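Local coordinates for fructosyl amine:oxygen oxidoreductase (Neosartorya fumigata, PDB 4WCT), which probably catalyses the FAD-dependent oxidative deglycation of fructosyl amines (Amadori products), passing electrons to molecular oxygen, at residues H76-D81 and F94-L99; Q251-A256 and D360-D365; I262-E267 and P345-R350; I328-E333 and E449-K454. One frame throughout, in Å; residues are numbered along the deposited sequence. Where two conformers were deposited one is given.

Interaction 1: residues H76-D81 and F94-L99; sequences HSELKD and FTRAAL
A histidine-carboxylate pair in the loop after strand 72-75 meets helix 86-102: the ring of His76 lies against Thr95 and Arg96, and Glu78 pairs with Arg96. His76 CG stands anti to its backbone N (chi1 171°), which carries the ring across to the helix. There ND1 of His76 and OG1 of Thr95 share a nearly straight hydrogen bond of 2.7 Å. Either atom could be the donor. The hydroxyl lies at the ring edge, in its plane. At the other ring nitrogen, NE2 of His76 donates to OE2 of Glu78 at 2.8 Å. This oxygen is also in the ring plane, but it is met from above the carboxylate plane. Both ring nitrogens are therefore bonded, which fixes the rotation of the ring. One face of the ring receives a CH-pi contact from Arg96 CA, 3.6 Å from the ring centroid.

The loop runs on into helix 86-102, so the contact folds it back onto the helix that follows it. The carboxylate of Glu78 forms a side-on, bidentate salt bridge with Arg96. NE of Arg96 reaches OE2 of Glu78 at 2.8 Å, and NH2 of Arg96 reaches OE1 of Glu78 at 3.0 Å. Both oxygens use their syn lone pairs, and the two flat groups are 17° from coplanar. OE2 thus accepts from His76 and Arg96 together, which probably favours the charged carboxylate. Leu99 CD2 packs on His76 CB at 4.0 Å. A water joins Ser77 N to Thr95 OG1. Thr95 also touches Gln392.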
# COMPACT_ATOMS: atom_id res chain seq x y z
N HIS A 76 -7.68 5.54 -10.93
CA HIS A 76 -7.02 5.48 -12.21
C HIS A 76 -7.26 6.80 -12.96
O HIS A 76 -8.40 7.23 -13.13
CB HIS A 76 -7.59 4.33 -13.05
CG HIS A 76 -7.09 4.34 -14.46
ND1 HIS A 76 -5.75 4.33 -14.76
CD2 HIS A 76 -7.74 4.54 -15.63
CE1 HIS A 76 -5.59 4.47 -16.06
NE2 HIS A 76 -6.78 4.56 -16.62
N SER A 77 -6.19 7.38 -13.49
CA SER A 77 -6.27 8.59 -14.33
C SER A 77 -5.52 8.37 -15.64
O SER A 77 -4.38 7.91 -15.65
CB SER A 77 -5.66 9.77 -13.60
OG SER A 77 -6.30 9.94 -12.36
N GLU A 78 -6.19 8.64 -16.75
CA GLU A 78 -5.51 8.73 -18.02
C GLU A 78 -4.86 10.13 -18.12
O GLU A 78 -5.42 11.13 -17.66
CB GLU A 78 -6.51 8.54 -19.17
CG GLU A 78 -7.12 7.16 -19.28
CD GLU A 78 -6.12 6.06 -19.60
OE1 GLU A 78 -4.97 6.32 -20.03
OE2 GLU A 78 -6.47 4.89 -19.39
N LEU A 79 -3.70 10.18 -18.74
CA LEU A 79 -2.90 11.39 -18.76
C LEU A 79 -2.93 11.94 -20.18
O LEU A 79 -3.02 11.17 -21.14
CB LEU A 79 -1.47 11.04 -18.38
CG LEU A 79 -1.37 10.54 -16.94
CD1 LEU A 79 0.06 10.11 -16.66
CD2 LEU A 79 -1.86 11.54 -15.91
N LYS A 80 -2.93 13.27 -20.31
CA LYS A 80 -2.88 13.90 -21.63
C LYS A 80 -1.48 13.71 -22.25
O LYS A 80 -0.47 13.86 -21.57
CB LYS A 80 -3.19 15.41 -21.49
CG LYS A 80 -4.57 15.74 -20.92
CD LYS A 80 -4.65 17.22 -20.55
CE LYS A 80 -6.09 17.67 -20.38
NZ LYS A 80 -6.25 18.55 -19.18
N ASP A 81 -1.41 13.62 -23.57
CA ASP A 81 -0.11 13.73 -24.25
C ASP A 81 0.64 14.99 -23.84
O ASP A 81 0.09 16.09 -23.89
CB ASP A 81 -0.30 13.74 -25.77
CG ASP A 81 -0.88 12.45 -26.30
OD1 ASP A 81 -1.57 12.49 -27.34
OD2 ASP A 81 -0.67 11.39 -25.66
N PHE A 94 -0.29 0.55 -14.92
CA PHE A 94 -0.66 -0.30 -13.77
C PHE A 94 -2.11 -0.08 -13.36
O PHE A 94 -2.87 -1.04 -13.22
CB PHE A 94 0.26 -0.05 -12.58
CG PHE A 94 1.62 -0.68 -12.72
CD1 PHE A 94 1.77 -2.05 -12.64
CD2 PHE A 94 2.75 0.10 -12.77
CE1 PHE A 94 3.02 -2.63 -12.66
CE2 PHE A 94 4.00 -0.47 -12.89
CZ PHE A 94 4.15 -1.84 -12.76
N THR A 95 -2.51 1.17 -13.16
CA THR A 95 -3.89 1.44 -12.66
C THR A 95 -4.98 1.19 -13.69
O THR A 95 -6.10 0.85 -13.34
CB THR A 95 -4.06 2.84 -12.05
OG1 THR A 95 -3.72 3.88 -12.97
CG2 THR A 95 -3.16 2.97 -10.81
N ARG A 96 -4.66 1.34 -14.96
CA ARG A 96 -5.61 1.00 -16.01
C ARG A 96 -5.99 -0.45 -15.92
O ARG A 96 -7.18 -0.82 -15.98
CB ARG A 96 -5.00 1.30 -17.39
CG ARG A 96 -6.00 1.24 -18.52
CD ARG A 96 -5.36 1.47 -19.88
NE ARG A 96 -4.68 2.76 -19.93
CZ ARG A 96 -3.36 2.91 -19.99
NH1 ARG A 96 -2.56 1.89 -20.24
NH2 ARG A 96 -2.86 4.13 -19.99
N ALA A 97 -4.97 -1.30 -15.86
CA ALA A 97 -5.19 -2.74 -15.73
C ALA A 97 -5.93 -3.06 -14.44
O ALA A 97 -6.83 -3.93 -14.40
CB ALA A 97 -3.85 -3.48 -15.75
N ALA A 98 -5.56 -2.39 -13.36
CA ALA A 98 -6.16 -2.68 -12.08
C ALA A 98 -7.64 -2.33 -12.12
O ALA A 98 -8.46 -3.09 -11.61
CB ALA A 98 -5.46 -1.92 -10.95
N LEU A 99 -7.97 -1.17 -12.67
CA LEU A 99 -9.36 -0.73 -12.70
C LEU A 99 -10.20 -1.76 -13.45
O LEU A 99 -11.32 -2.12 -13.05
CB LEU A 99 -9.49 0.65 -13.36
CG LEU A 99 -10.92 1.20 -13.49
CD1 LEU A 99 -11.55 1.37 -12.12
CD2 LEU A 99 -10.93 2.51 -14.24
O HOH W 1 -3.57 6.47 -12.38

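Interaction 2: residues Q251-A256 and D360-D365; sequences QLRPTA and DADTPD. With FAD (flavin-adenine dinucleotide), chain C.
A chi1 of -177° and a bend at chi3 (68°) bring the Arg253 guanidinium beside Asp362. Asp362 CG is instead anti to its own carbonyl carbon, and the two side chains run side by side in the same direction. NH2 of Arg253 donates to OD2 of Asp362 at 2.9 Å in a salt bridge. The oxygen is met on its anti side. The two planes are turned 63° apart, and one N-H...O bond joins them. Arg434 is a second cation on Asp362 OD2, while Arg253 NH1 donates to the carbonyls of Trp428 and Ala430.

The backbones beneath are antiparallel neighbours in the mixed sheet, strand 253-263 beside strand 352-362. Arg253 with Asp362 and Thr255 with Asp360 are hydrogen-bonded pairs; Pro254 with Ala361 is the non-hydrogen-bonded pair between them. Arg253 O takes two donors from opposite faces of its plane: Asp362 N at 3.1 Å and Thr255 OG1 at 2.8 Å. Thr255 OG1 in turn accepts from Arg253 NE at 2.9 Å, which gives the guanidinium a second hold, through NE. Leu252 CD2 rests on Ala361 CB at 4.1 Å.

Asp360 turns its carboxylate to the cofactor. Its OD2 accepts from the ribityl hydroxyl O3' of FAD at 2.6 Å and also from Gly387 N.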
# COMPACT_ATOMS: atom_id res chain seq x y z
N GLN A 251 17.44 0.98 -1.95
CA GLN A 251 16.31 1.22 -2.81
C GLN A 251 14.98 1.19 -2.06
O GLN A 251 13.98 1.71 -2.56
CB GLN A 251 16.26 0.22 -3.97
CG GLN A 251 17.42 0.35 -4.95
CD GLN A 251 17.34 -0.70 -6.03
OE1 GLN A 251 16.68 -0.52 -7.06
NE2 GLN A 251 17.86 -1.85 -5.72
N LEU A 252 14.97 0.64 -0.86
CA LEU A 252 13.75 0.63 -0.04
C LEU A 252 13.92 1.46 1.21
O LEU A 252 14.87 1.27 1.97
CB LEU A 252 13.35 -0.80 0.32
CG LEU A 252 12.97 -1.75 -0.82
CD1 LEU A 252 12.58 -3.11 -0.23
CD2 LEU A 252 11.83 -1.22 -1.71
N ARG A 253 12.89 2.25 1.53
CA ARG A 253 12.78 2.89 2.83
C ARG A 253 11.53 2.40 3.52
O ARG A 253 10.45 2.86 3.19
CB ARG A 253 12.73 4.41 2.69
CG ARG A 253 12.70 5.10 4.02
CD ARG A 253 12.51 6.61 3.93
NE ARG A 253 11.17 6.94 3.45
CZ ARG A 253 10.80 8.17 3.10
NH1 ARG A 253 11.64 9.20 3.26
NH2 ARG A 253 9.60 8.34 2.58
N PRO A 254 11.67 1.50 4.50
CA PRO A 254 10.48 1.13 5.25
C PRO A 254 9.92 2.34 6.01
O PRO A 254 10.65 2.99 6.75
CB PRO A 254 10.97 0.05 6.21
CG PRO A 254 12.16 -0.55 5.51
CD PRO A 254 12.81 0.62 4.81
N THR A 255 8.64 2.60 5.84
CA THR A 255 8.01 3.84 6.31
C THR A 255 6.58 3.52 6.74
O THR A 255 5.94 2.68 6.11
CB THR A 255 8.00 4.93 5.21
OG1 THR A 255 9.26 5.00 4.55
CG2 THR A 255 7.63 6.30 5.74
N ALA A 256 6.14 4.13 7.84
CA ALA A 256 4.83 3.86 8.43
C ALA A 256 3.88 5.02 8.37
O ALA A 256 4.26 6.18 8.60
CB ALA A 256 4.98 3.40 9.86
N ASP A 360 4.80 0.36 4.80
CA ASP A 360 5.12 0.08 3.38
C ASP A 360 6.60 0.39 3.18
O ASP A 360 7.33 0.66 4.15
CB ASP A 360 4.28 0.97 2.49
CG ASP A 360 4.03 0.39 1.08
OD1 ASP A 360 4.72 -0.57 0.63
OD2 ASP A 360 3.26 1.06 0.31
N ALA A 361 7.06 0.31 1.94
CA ALA A 361 8.39 0.80 1.62
C ALA A 361 8.41 1.63 0.35
O ALA A 361 7.80 1.25 -0.66
CB ALA A 361 9.38 -0.38 1.53
N ASP A 362 9.08 2.78 0.43
CA ASP A 362 9.23 3.72 -0.66
C ASP A 362 10.55 3.47 -1.40
O ASP A 362 11.61 3.34 -0.78
CB ASP A 362 9.24 5.16 -0.16
CG ASP A 362 7.90 5.65 0.32
OD1 ASP A 362 6.86 5.34 -0.32
OD2 ASP A 362 7.92 6.42 1.30
N THR A 363 10.45 3.43 -2.72
CA THR A 363 11.62 3.55 -3.59
C THR A 363 12.00 5.03 -3.70
O THR A 363 11.23 5.91 -3.31
CB THR A 363 11.29 2.97 -4.95
OG1 THR A 363 10.18 3.68 -5.49
CG2 THR A 363 11.00 1.46 -4.82
N PRO A 364 13.19 5.33 -4.27
CA PRO A 364 13.57 6.72 -4.37
C PRO A 364 12.62 7.60 -5.20
O PRO A 364 12.50 8.79 -4.93
CB PRO A 364 14.95 6.64 -5.03
CG PRO A 364 15.49 5.35 -4.57
CD PRO A 364 14.29 4.42 -4.63
N ASP A 365 11.97 7.03 -6.22
CA ASP A 365 11.02 7.77 -7.03
C ASP A 365 9.56 7.37 -6.84
O ASP A 365 8.67 7.89 -7.55
CB ASP A 365 11.42 7.65 -8.49
CG ASP A 365 11.39 6.22 -9.02
OD1 ASP A 365 11.04 5.28 -8.25
OD2 ASP A 365 11.77 6.08 -10.22
PA FAD C . 2.08 -6.24 2.47
O1A FAD C . 0.65 -6.18 2.02
O2A FAD C . 2.53 -5.51 3.69
O5B FAD C . 2.44 -7.76 2.61
C5B FAD C . 3.75 -8.15 3.03
C4B FAD C . 3.66 -9.57 3.60
O4B FAD C . 5.01 -10.08 3.83
C3B FAD C . 2.91 -9.67 4.92
O3B FAD C . 1.83 -10.61 4.87
C2B FAD C . 3.99 -10.12 5.91
O2B FAD C . 3.52 -10.88 7.02
C1B FAD C . 4.97 -10.86 5.00
N9A FAD C . 6.32 -10.92 5.59
C8A FAD C . 6.96 -9.98 6.31
N7A FAD C . 8.16 -10.43 6.73
C5A FAD C . 8.32 -11.66 6.16
C6A FAD C . 9.33 -12.71 6.24
N6A FAD C . 10.46 -12.52 6.95
N1A FAD C . 9.06 -13.87 5.61
C2A FAD C . 7.95 -14.08 4.88
N3A FAD C . 6.96 -13.17 4.80
C4A FAD C . 7.11 -11.98 5.43
N1 FAD C . -2.17 1.77 -1.29
C2 FAD C . -3.18 2.08 -2.18
O2 FAD C . -3.11 1.60 -3.30
N3 FAD C . -4.25 2.79 -1.80
C4 FAD C . -4.34 3.36 -0.58
O4 FAD C . -5.32 4.05 -0.19
C4X FAD C . -3.30 3.10 0.40
N5 FAD C . -3.36 3.63 1.65
C5X FAD C . -2.50 3.16 2.60
C6 FAD C . -2.66 3.49 3.94
C7 FAD C . -1.72 3.09 4.87
C7M FAD C . -1.96 3.40 6.31
C8 FAD C . -0.59 2.25 4.45
C8M FAD C . 0.42 1.75 5.41
C9 FAD C . -0.48 1.83 3.15
C9A FAD C . -1.36 2.30 2.19
N10 FAD C . -1.19 1.95 0.85
C10 FAD C . -2.21 2.26 -0.05
C1' FAD C . -0.08 1.17 0.32
C2' FAD C . -0.38 -0.31 0.21
O2' FAD C . -0.96 -0.71 1.45
C3' FAD C . 0.93 -1.07 -0.04
O3' FAD C . 1.66 -0.42 -1.10
C4' FAD C . 0.68 -2.54 -0.39
O4' FAD C . -0.29 -3.08 0.50
C5' FAD C . 2.00 -3.29 -0.22
O5' FAD C . 1.79 -4.65 -0.59
P FAD C . 2.95 -5.73 -0.28
O1P FAD C . 2.44 -7.08 -0.73
O2P FAD C . 4.23 -5.16 -0.84
O3P FAD C . 3.05 -5.71 1.32

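Interaction 3: residues I262-E267 and P345-R350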
# COMPACT_ATOMS: atom_id res chain seq x y z
N ILE A 262 -13.38 4.88 14.25
CA ILE A 262 -14.48 5.30 15.14
C ILE A 262 -15.65 4.34 14.89
O ILE A 262 -15.98 4.06 13.72
CB ILE A 262 -14.95 6.74 14.80
CG1 ILE A 262 -13.85 7.75 15.12
CG2 ILE A 262 -16.22 7.08 15.58
CD1 ILE A 262 -14.18 9.17 14.73
N GLN A 263 -16.29 3.89 15.95
CA GLN A 263 -17.43 3.01 15.84
C GLN A 263 -18.71 3.80 15.67
O GLN A 263 -19.04 4.63 16.52
CB GLN A 263 -17.52 2.19 17.15
CG GLN A 263 -18.79 1.38 17.25
CD GLN A 263 -18.78 0.24 16.28
OE1 GLN A 263 -18.08 -0.76 16.50
NE2 GLN A 263 -19.65 0.31 15.28
N MET A 264 -19.39 3.62 14.53
CA MET A 264 -20.61 4.35 14.24
C MET A 264 -21.79 3.62 14.85
O MET A 264 -21.78 2.39 14.99
CB MET A 264 -20.80 4.51 12.73
CG MET A 264 -19.63 5.19 12.02
SD MET A 264 -19.21 6.82 12.66
CE MET A 264 -20.52 7.76 11.92
N GLY A 265 -22.80 4.38 15.24
CA GLY A 265 -24.02 3.77 15.80
C GLY A 265 -24.95 3.24 14.73
O GLY A 265 -24.80 3.50 13.53
N PRO A 266 -25.92 2.42 15.14
CA PRO A 266 -26.68 1.62 14.18
C PRO A 266 -27.70 2.38 13.34
O PRO A 266 -27.99 1.96 12.21
CB PRO A 266 -27.37 0.59 15.06
CG PRO A 266 -27.46 1.24 16.40
CD PRO A 266 -26.22 2.05 16.54
N GLU A 267 -28.13 3.56 13.81
CA GLU A 267 -28.99 4.42 12.99
C GLU A 267 -28.16 5.43 12.20
O GLU A 267 -28.36 5.58 10.99
CB GLU A 267 -30.02 5.21 13.84
CG GLU A 267 -31.06 4.33 14.53
CD GLU A 267 -32.04 3.66 13.57
OE1 GLU A 267 -31.88 3.76 12.33
OE2 GLU A 267 -33.03 3.09 14.06
N PRO A 345 -17.37 17.59 12.20
CA PRO A 345 -17.06 17.97 13.59
C PRO A 345 -17.94 17.27 14.62
O PRO A 345 -17.53 17.12 15.78
CB PRO A 345 -17.30 19.49 13.61
CG PRO A 345 -18.04 19.80 12.35
CD PRO A 345 -17.57 18.78 11.34
N HIS A 346 -19.10 16.75 14.19
CA HIS A 346 -19.93 15.97 15.09
C HIS A 346 -19.27 14.68 15.54
O HIS A 346 -19.69 14.10 16.57
CB HIS A 346 -21.29 15.68 14.46
CG HIS A 346 -21.21 14.97 13.15
ND1 HIS A 346 -20.73 15.58 12.01
CD2 HIS A 346 -21.60 13.73 12.79
CE1 HIS A 346 -20.72 14.70 11.03
NE2 HIS A 346 -21.30 13.60 11.45
N LEU A 347 -18.26 14.24 14.80
CA LEU A 347 -17.50 13.02 15.12
C LEU A 347 -16.17 13.29 15.80
O LEU A 347 -15.49 12.37 16.19
CB LEU A 347 -17.25 12.21 13.84
CG LEU A 347 -18.51 11.73 13.11
CD1 LEU A 347 -18.09 10.91 11.90
CD2 LEU A 347 -19.49 11.00 14.03
N ALA A 348 -15.73 14.55 15.85
CA ALA A 348 -14.33 14.83 16.14
C ALA A 348 -13.88 14.45 17.54
O ALA A 348 -12.67 14.36 17.77
CB ALA A 348 -14.02 16.29 15.88
N ASP A 349 -14.82 14.33 18.48
CA ASP A 349 -14.47 13.95 19.84
C ASP A 349 -14.86 12.51 20.18
O ASP A 349 -14.84 12.11 21.36
CB ASP A 349 -15.10 14.91 20.85
CG ASP A 349 -14.46 16.30 20.81
OD1 ASP A 349 -13.22 16.39 20.70
OD2 ASP A 349 -15.22 17.29 20.82
N ARG A 350 -15.20 11.70 19.18
CA ARG A 350 -15.63 10.33 19.46
C ARG A 350 -14.42 9.50 19.84
O ARG A 350 -13.31 9.67 19.30
CB ARG A 350 -16.28 9.71 18.24
CG ARG A 350 -17.59 10.38 17.86
CD ARG A 350 -18.76 9.79 18.62
NE ARG A 350 -19.20 8.56 17.99
CZ ARG A 350 -20.15 8.49 17.04
NH1 ARG A 350 -20.96 9.52 16.81
NH2 ARG A 350 -20.41 7.32 16.51
O HOH W 2 -18.13 6.10 18.97
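Arg350 turns the edge of its guanidinium to the backbone of Gln263: NH2 of Arg350 donates to the carbonyl O of Gln263 at 3.0 Å. The oxygen lies in the guanidinium plane, whereas the donor is tilted from the carbonyl plane. The arginine chain bends at chi2 (-86°) and chi3 (-81°). These bends bring the guanidinium edge to the end of strand 253-263. A water bridges the same two residues, accepting from Arg350 NE at 2.9 Å and donating to Gln263 O. In the conformer given, Ile262 crosses Arg350 at about a right angle, with Ile262 CG2 3.7 Å from Arg350 CB. Met264 also lies across its neighbours. Its chain, bent at chi2 and chi3, brings Met264 CE to 4.0 Å from Leu347 CD1. Leu347 opens the type I beta turn from Leu347 to Arg350, in the loop between helix 330-343 and strand 352-362. Arg350 NH2 also forms a salt bridge with Glu268, whose OE2 accepts from Gly265 N as well. The guanidinium thus joins a strand-end carbonyl, a water and a carboxylate. Its charge is probably balanced by Glu268.

Interaction 4: residues I328-E333 and E449-K454; sequences IPLEAE and EDQWTK
Pro329 lies over one face of the Trp452 indole, its CG 4.2 Å from the centroid of the six-membered ring in a CH-pi contact. Pro329 CD comes to 3.7 Å from Trp452 CZ3. Next to this CH-pi contact the backbones join in a single bridge. Thr453 N donates to Ile328 O at 2.8 Å, and Leu330 N donates to Gln451 O at 2.8 Å in a nearly straight bond. Thr453 OG1 sits between its backbone N and carbonyl carbon (chi1 56°), where it accepts from Ile328 N at 3.0 Å. The hydroxyl is also hydrogen-bonded to Gln327. Thr453 CG2 lies 3.6 Å from Glu333 OE1.

Pro329 is the N-cap of helix 330-343, so the C-terminal segment is bound at the start of that helix. Pro329 O accepts from Ala332 N and Glu333 N in the first turn. Leu330 packs along residues 450-453, its CD2 3.6 Å from Trp452 O. Lys454 NZ donates to Trp452 O at 2.8 Å and also to Asp450 O, which ties its side chain back to its own segment. Further out, Lys325 makes a cation-pi contact with Trp452, and Ile357 of strand 352-362 touches the same indole. Glu333 OE2 forms a salt bridge with Arg337.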
# COMPACT_ATOMS: atom_id res chain seq x y z
N ILE A 328 -1.52 4.20 17.81
CA ILE A 328 -0.83 5.21 17.03
C ILE A 328 -0.32 6.31 17.95
O ILE A 328 -0.79 6.41 19.11
CB ILE A 328 -1.71 5.85 15.91
CG1 ILE A 328 -2.92 6.57 16.50
CG2 ILE A 328 -2.07 4.77 14.87
CD1 ILE A 328 -3.82 7.20 15.45
N PRO A 329 0.69 7.06 17.49
CA PRO A 329 1.10 8.14 18.36
C PRO A 329 -0.04 9.10 18.66
O PRO A 329 -0.89 9.38 17.81
CB PRO A 329 2.24 8.82 17.58
CG PRO A 329 2.80 7.72 16.74
CD PRO A 329 1.57 6.95 16.31
N LEU A 330 -0.03 9.66 19.86
CA LEU A 330 -1.05 10.63 20.25
C LEU A 330 -1.10 11.79 19.26
O LEU A 330 -2.17 12.40 19.07
CB LEU A 330 -0.79 11.13 21.67
CG LEU A 330 -1.02 10.08 22.77
CD1 LEU A 330 -0.53 10.61 24.10
CD2 LEU A 330 -2.47 9.67 22.86
N GLU A 331 0.06 12.21 18.76
CA GLU A 331 0.08 13.32 17.80
C GLU A 331 -0.64 12.95 16.48
O GLU A 331 -1.20 13.83 15.81
CB GLU A 331 1.52 13.83 17.53
CG GLU A 331 2.33 12.83 16.72
CD GLU A 331 3.75 12.59 17.15
OE1 GLU A 331 4.48 13.54 17.55
OE2 GLU A 331 4.24 11.51 16.79
N ALA A 332 -0.71 11.66 16.17
CA ALA A 332 -1.39 11.22 14.95
C ALA A 332 -2.90 11.19 15.20
O ALA A 332 -3.68 11.66 14.36
CB ALA A 332 -0.90 9.86 14.50
N GLU A 333 -3.31 10.72 16.38
CA GLU A 333 -4.71 10.85 16.78
C GLU A 333 -5.18 12.30 16.71
O GLU A 333 -6.25 12.60 16.16
CB GLU A 333 -4.93 10.29 18.18
CG GLU A 333 -6.35 10.58 18.70
CD GLU A 333 -6.57 10.20 20.14
OE1 GLU A 333 -5.58 10.02 20.91
OE2 GLU A 333 -7.75 10.19 20.56
N GLU A 449 7.47 6.32 25.08
CA GLU A 449 6.68 5.14 25.40
C GLU A 449 5.26 5.49 25.84
O GLU A 449 4.34 4.72 25.61
CB GLU A 449 7.37 4.30 26.48
CG GLU A 449 8.50 3.43 25.94
CD GLU A 449 9.54 3.09 26.99
OE1 GLU A 449 9.26 2.24 27.86
OE2 GLU A 449 10.66 3.65 26.92
N ASP A 450 5.09 6.65 26.46
CA ASP A 450 3.80 7.05 26.98
C ASP A 450 3.05 7.98 26.03
O ASP A 450 2.02 8.55 26.39
CB ASP A 450 3.96 7.74 28.34
CG ASP A 450 4.81 8.98 28.27
OD1 ASP A 450 5.37 9.29 27.19
OD2 ASP A 450 5.08 9.54 29.33
N GLN A 451 3.51 8.04 24.79
CA GLN A 451 3.04 9.00 23.79
C GLN A 451 2.14 8.31 22.75
O GLN A 451 2.01 8.82 21.64
CB GLN A 451 4.26 9.59 23.08
CG GLN A 451 3.98 10.62 21.99
CD GLN A 451 3.31 11.85 22.51
OE1 GLN A 451 3.30 12.11 23.72
NE2 GLN A 451 2.69 12.63 21.60
N TRP A 452 1.56 7.16 23.10
CA TRP A 452 0.71 6.40 22.16
C TRP A 452 -0.73 6.38 22.66
O TRP A 452 -0.99 6.54 23.86
CB TRP A 452 1.24 4.97 22.04
CG TRP A 452 2.56 4.87 21.42
CD1 TRP A 452 3.77 5.08 22.01
CD2 TRP A 452 2.83 4.52 20.06
NE1 TRP A 452 4.78 4.83 21.12
CE2 TRP A 452 4.23 4.48 19.91
CE3 TRP A 452 2.04 4.10 18.98
CZ2 TRP A 452 4.85 4.09 18.72
CZ3 TRP A 452 2.64 3.72 17.83
CH2 TRP A 452 4.03 3.71 17.69
N THR A 453 -1.68 6.13 21.76
CA THR A 453 -3.03 5.81 22.16
C THR A 453 -3.03 4.58 23.08
O THR A 453 -2.06 3.79 23.10
CB THR A 453 -3.96 5.58 20.94
OG1 THR A 453 -3.42 4.56 20.09
CG2 THR A 453 -4.11 6.87 20.12
N LYS A 454 -4.10 4.46 23.84
CA LYS A 454 -4.24 3.43 24.87
C LYS A 454 -5.59 2.75 24.72
O LYS A 454 -6.22 2.33 25.69
CB LYS A 454 -4.03 4.05 26.27
CG LYS A 454 -2.58 4.50 26.44
CD LYS A 454 -2.41 5.60 27.50
CE LYS A 454 -0.97 6.14 27.50
NZ LYS A 454 -0.77 7.29 26.55

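How the interactions relate
Interaction 1 closes first along the chain, and its centre is about 23 Å from that of interaction 2. Interactions 2 and 3 both use strand 253-263, and their centres are about 34 Å apart. The segments of interaction 3 fall between those of interaction 2, and those of interaction 4 alternate with both. Strand 352-362, the sheet neighbour of 253-263, supplies Asp360 to the FAD pocket and follows helix 330-343, where interaction 4 attaches the C-terminal segment. Interactions 3 and 4 have centres about 20 Å apart. Strand 253-263 runs from beside the FAD-binding Asp360 to the periphery, where interaction 3 lies. No two contacts touch.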